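Local coordinates for probable enoyl-CoA hydratase/isomerase (Pseudomonas aeruginosa PAO1, PDB 5YLO), which probably acts as a Delta3,Delta2-enoyl-CoA isomerase of the crotonase family, shifting double bonds during the breakdown of unsaturated fatty acids, at residues A148-H151 with L152-L156; A221-L225 with A226-R230. One frame throughout, in Å; residues are numbered along the deposited sequence.

Contact 1: A148-H151 with L152-L156; sequences ASWH and LPRLL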
loop_
_atom_site.group_PDB
_atom_site.type_symbol
_atom_site.label_atom_id
_atom_site.label_comp_id
_atom_site.label_asym_id
_atom_site.label_seq_id
_atom_site.Cartn_x
_atom_site.Cartn_y
_atom_site.Cartn_z
ATOM N N ALA A 148 -6.805 -14.628 1.040
ATOM C CA ALA A 148 -6.381 -13.797 2.162
ATOM C C ALA A 148 -4.963 -13.274 1.951
ATOM O O ALA A 148 -4.695 -12.080 2.132
ATOM C CB ALA A 148 -6.477 -14.587 3.468
ATOM N N SER A 149 -4.044 -14.154 1.543
ATOM C CA SER A 149 -2.663 -13.745 1.307
ATOM C C SER A 149 -2.535 -12.791 0.128
ATOM O O SER A 149 -1.489 -12.153 -0.030
ATOM C CB SER A 149 -1.781 -14.972 1.075
ATOM O OG SER A 149 -2.115 -15.602 -0.148
ATOM N N TRP A 150 -3.570 -12.680 -0.702
ATOM C CA TRP A 150 -3.560 -11.712 -1.788
ATOM C C TRP A 150 -4.244 -10.411 -1.393
ATOM O O TRP A 150 -3.724 -9.328 -1.678
ATOM C CB TRP A 150 -4.234 -12.304 -3.029
ATOM C CG TRP A 150 -4.002 -11.508 -4.285
ATOM C CD1 TRP A 150 -3.005 -11.693 -5.203
ATOM C CD2 TRP A 150 -4.784 -10.406 -4.760
ATOM N NE1 TRP A 150 -3.119 -10.773 -6.217
ATOM C CE2 TRP A 150 -4.203 -9.972 -5.969
ATOM C CE3 TRP A 150 -5.919 -9.744 -4.281
ATOM C CZ2 TRP A 150 -4.719 -8.906 -6.705
ATOM C CZ3 TRP A 150 -6.429 -8.686 -5.012
ATOM C CH2 TRP A 150 -5.830 -8.278 -6.211
ATOM N N HIS A 151 -5.394 -10.499 -0.723
ATOM C CA HIS A 151 -6.144 -9.306 -0.345
ATOM C C HIS A 151 -5.518 -8.593 0.846
ATOM O O HIS A 151 -5.281 -7.382 0.798
ATOM C CB HIS A 151 -7.592 -9.678 -0.021
ATOM C CG HIS A 151 -8.434 -9.950 -1.227
ATOM N ND1 HIS A 151 -8.797 -8.960 -2.115
ATOM C CD2 HIS A 151 -8.993 -11.093 -1.688
ATOM C CE1 HIS A 151 -9.539 -9.483 -3.074
ATOM N NE2 HIS A 151 -9.673 -10.776 -2.839
ATOM N N LEU A 152 -5.248 -9.335 1.924
ATOM C CA LEU A 152 -4.892 -8.708 3.196
ATOM C C LEU A 152 -3.657 -7.820 3.120
ATOM O O LEU A 152 -3.703 -6.699 3.655
ATOM C CB LEU A 152 -4.739 -9.786 4.274
ATOM C CG LEU A 152 -6.023 -10.497 4.696
ATOM C CD1 LEU A 152 -5.738 -11.497 5.806
ATOM C CD2 LEU A 152 -7.068 -9.481 5.133
ATOM N N PRO A 153 -2.540 -8.229 2.505
ATOM C CA PRO A 153 -1.394 -7.305 2.434
ATOM C C PRO A 153 -1.682 -6.050 1.627
ATOM O O PRO A 153 -1.100 -4.994 1.907
ATOM C CB PRO A 153 -0.293 -8.157 1.786
ATOM C CG PRO A 153 -1.031 -9.202 1.022
ATOM C CD PRO A 153 -2.226 -9.523 1.870
ATOM N N ARG A 154 -2.573 -6.134 0.635
ATOM C CA ARG A 154 -2.885 -4.968 -0.183
ATOM C C ARG A 154 -3.756 -3.966 0.566
ATOM O O ARG A 154 -3.642 -2.757 0.337
ATOM C CB ARG A 154 -3.564 -5.412 -1.479
ATOM C CG ARG A 154 -2.621 -6.081 -2.463
ATOM C CD ARG A 154 -3.366 -6.707 -3.629
ATOM N NE ARG A 154 -2.451 -7.014 -4.724
ATOM C CZ ARG A 154 -1.724 -8.123 -4.806
ATOM N NH1 ARG A 154 -1.806 -9.050 -3.859
ATOM N NH2 ARG A 154 -0.912 -8.306 -5.839
ATOM N N LEU A 155 -4.619 -4.441 1.462
ATOM C CA LEU A 155 -5.484 -3.558 2.234
ATOM C C LEU A 155 -4.858 -3.110 3.548
ATOM O O LEU A 155 -5.121 -1.990 3.999
ATOM C CB LEU A 155 -6.817 -4.253 2.526
ATOM C CG LEU A 155 -7.671 -4.677 1.332
ATOM C CD1 LEU A 155 -8.751 -5.651 1.777
ATOM C CD2 LEU A 155 -8.292 -3.461 0.663
ATOM N N LEU A 156 -4.036 -3.957 4.170
ATOM C CA LEU A 156 -3.564 -3.732 5.527
ATOM C C LEU A 156 -2.065 -3.495 5.641
ATOM O O LEU A 156 -1.605 -3.103 6.718
ATOM C CB LEU A 156 -3.925 -4.929 6.422
ATOM C CG LEU A 156 -5.326 -5.144 7.007
ATOM C CD1 LEU A 156 -6.425 -4.438 6.221
ATOM C CD2 LEU A 156 -5.606 -6.641 7.121
HETATM O O HOH W 1 -0.085 -10.913 -1.950
#
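Arg154 reaches back along helix 146-156 of this crotonase-fold subunit to lay its guanidinium on the indole of Trp150, an i to i+4 cation-pi stack. Arg154 CB starts 3.5 Å from His151 O. With CG anti to the carbonyl carbon (chi1 -73°) and the chain extended as far as NE, the side chain runs back over the preceding turn. CG passes Trp150 O, and Arg154 CD sits 3.8 Å from the centroid of the Trp150 six-membered ring, a CH-pi contact. NE lies over Trp150 CZ2 and CE2, while Arg154 CZ stands 3.5 Å from the centroid of the Trp150 five-membered ring, the two planes only 14° apart. Arg154 NH1 also donates in its own plane to Trp150 O at 2.9 Å, a bond that ties the rotation of the guanidinium to the backbone. Pro153 has no N-H to offer the turn before it, and the helix kinks there; Pro153 CG instead packs 3.2 Å from Ser149 O. That carbonyl accepts from a water, which in turn takes a weak bond from Arg154 NH1. Both groups also bond to the second subunit: Trp150 NE1 donates to Arg223 O and Arg154 NH2 to Gly220 O of that subunit. Elsewhere, Ala148 CB touches Leu152 CD1 at 3.9 Å.

Contact 2: A221-L225 with A226-R230; sequences AGRSL and AEQLR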
loop_
_atom_site.group_PDB
_atom_site.type_symbol
_atom_site.label_atom_id
_atom_site.label_comp_id
_atom_site.label_asym_id
_atom_site.label_seq_id
_atom_site.Cartn_x
_atom_site.Cartn_y
_atom_site.Cartn_z
ATOM N N ALA A 221 -2.368 -1.814 -11.379
ATOM C CA ALA A 221 -1.487 -2.373 -10.359
ATOM C C ALA A 221 -0.292 -3.111 -10.948
ATOM O O ALA A 221 0.747 -3.201 -10.286
ATOM C CB ALA A 221 -2.274 -3.311 -9.445
ATOM N N GLY A 222 -0.402 -3.624 -12.170
ATOM C CA GLY A 222 0.657 -4.392 -12.781
ATOM C C GLY A 222 1.482 -3.680 -13.826
ATOM O O GLY A 222 2.375 -4.301 -14.412
ATOM N N ARG A 223 1.223 -2.399 -14.084
ATOM C CA ARG A 223 1.973 -1.649 -15.080
ATOM C C ARG A 223 2.411 -0.307 -14.505
ATOM O O ARG A 223 1.867 0.175 -13.506
ATOM C CB ARG A 223 1.152 -1.443 -16.364
ATOM C CG ARG A 223 0.183 -0.286 -16.310
ATOM C CD ARG A 223 -1.261 -0.745 -16.407
ATOM N NE ARG A 223 -1.570 -1.422 -17.665
ATOM C CZ ARG A 223 -2.772 -1.421 -18.234
ATOM N NH1 ARG A 223 -3.776 -0.761 -17.671
ATOM N NH2 ARG A 223 -2.971 -2.066 -19.374
ATOM N N SER A 224 3.413 0.289 -15.147
ATOM C CA SER A 224 3.930 1.578 -14.720
ATOM C C SER A 224 2.912 2.676 -15.022
ATOM O O SER A 224 1.862 2.444 -15.630
ATOM C CB SER A 224 5.262 1.871 -15.407
ATOM O OG SER A 224 5.082 2.085 -16.797
ATOM N N LEU A 225 3.227 3.898 -14.590
ATOM C CA LEU A 225 2.351 5.019 -14.909
ATOM C C LEU A 225 2.337 5.287 -16.407
ATOM O O LEU A 225 1.270 5.505 -16.993
ATOM C CB LEU A 225 2.779 6.269 -14.141
ATOM C CG LEU A 225 2.003 7.543 -14.489
ATOM C CD1 LEU A 225 0.531 7.416 -14.124
ATOM C CD2 LEU A 225 2.620 8.751 -13.810
ATOM N N ALA A 226 3.509 5.264 -17.048
ATOM C CA ALA A 226 3.568 5.516 -18.484
ATOM C C ALA A 226 2.765 4.478 -19.259
ATOM O O ALA A 226 2.045 4.820 -20.207
ATOM C CB ALA A 226 5.019 5.531 -18.959
ATOM N N GLU A 227 2.870 3.206 -18.869
ATOM C CA GLU A 227 2.067 2.167 -19.508
ATOM C C GLU A 227 0.579 2.408 -19.285
ATOM O O GLU A 227 -0.227 2.292 -20.215
ATOM C CB GLU A 227 2.461 0.791 -18.975
ATOM C CG GLU A 227 3.824 0.309 -19.409
ATOM C CD GLU A 227 4.016 -1.168 -19.139
ATOM O OE1 GLU A 227 4.087 -1.555 -17.953
ATOM O OE2 GLU A 227 4.084 -1.943 -20.115
ATOM N N GLN A 228 0.198 2.734 -18.047
ATOM C CA GLN A 228 -1.205 2.998 -17.743
ATOM C C GLN A 228 -1.758 4.108 -18.627
ATOM O O GLN A 228 -2.886 4.014 -19.125
ATOM C CB GLN A 228 -1.354 3.356 -16.262
ATOM C CG GLN A 228 -2.764 3.748 -15.832
ATOM C CD GLN A 228 -3.601 2.561 -15.388
ATOM O OE1 GLN A 228 -3.444 1.451 -15.893
ATOM N NE2 GLN A 228 -4.495 2.794 -14.433
ATOM N N LEU A 229 -0.968 5.162 -18.850
ATOM C CA LEU A 229 -1.425 6.259 -19.696
ATOM C C LEU A 229 -1.518 5.832 -21.157
ATOM O O LEU A 229 -2.440 6.244 -21.869
ATOM C CB LEU A 229 -0.498 7.465 -19.537
ATOM C CG LEU A 229 -0.377 8.032 -18.118
ATOM C CD1 LEU A 229 0.470 9.296 -18.100
ATOM C CD2 LEU A 229 -1.751 8.295 -17.523
ATOM N N ARG A 230 -0.572 5.008 -21.622
ATOM C CA ARG A 230 -0.675 4.463 -22.973
ATOM C C ARG A 230 -1.935 3.625 -23.132
ATOM O O ARG A 230 -2.627 3.718 -24.151
ATOM C CB ARG A 230 0.557 3.618 -23.309
ATOM C CG ARG A 230 1.824 4.402 -23.588
ATOM C CD ARG A 230 2.933 3.493 -24.118
ATOM N NE ARG A 230 3.240 2.389 -23.209
ATOM C CZ ARG A 230 3.128 1.101 -23.526
ATOM N NH1 ARG A 230 3.430 0.165 -22.635
ATOM N NH2 ARG A 230 2.730 0.744 -24.740
HETATM O O HOH W 2 5.909 5.239 -15.739
#
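Ser224 and Glu227 build a capping box where helix 225-232 begins, a classic example of side chains serving the first turn of a helix. Among the capping bonds, Glu227 N donates almost straight to Ser224 OG at 3.2 Å; chi1 of 68° sets that hydroxyl between its own backbone N and carbonyl carbon, facing the turn. The return bond, from Ser224 N to Glu227 OE1, is weak at 3.4 Å. A water takes the N-H of Ala226. Main-chain bonds then set the helical repeat, Gln228 N to Ser224 O and Leu229 N to Leu225 O. A further side-chain hydrogen bond runs from Arg223, bent at chi2 and chi3, its NH1 meeting Gln228 OE1 at 2.9 Å; guanidinium and amide are turned 68° apart, and the oxygen lies 20° out of the guanidinium plane. Gln228 NE2 is held in turn by Leu216 O, the amide thus joining helix 207-220 to the loop. Glu227 OE2 also forms a salt bridge with Arg230 NH1, 3.3 Å away. Apolar contact is slight: Leu225 CD1 meets Leu229 CG at 4.1 Å. The Glu227 carboxylate therefore serves both cap and helix surface, and its negative charge near the helix N-terminus would probably be favoured by the dipole.

The two contacts illustrate how local helical contacts vary with position. Contact 1 lies within helix 146-156, its apolar side chains against helices 114-120 and 158-166; half of its touching residues are buried and none is exposed. Contact 2, where a loop enters helix 225-232, is also partly buried but includes the exposed Ala226. The first relies on an aromatic-cation stack at a proline kink, the second on helix capping and a guanidinium-to-amide hydrogen bond. Within one chain they do not touch. Between subunits they do, through Trp150 NE1 and Arg223 O: each chain offers contact 1 to one neighbour and contact 2 to the other, two sides of an interface repeated round the three chains.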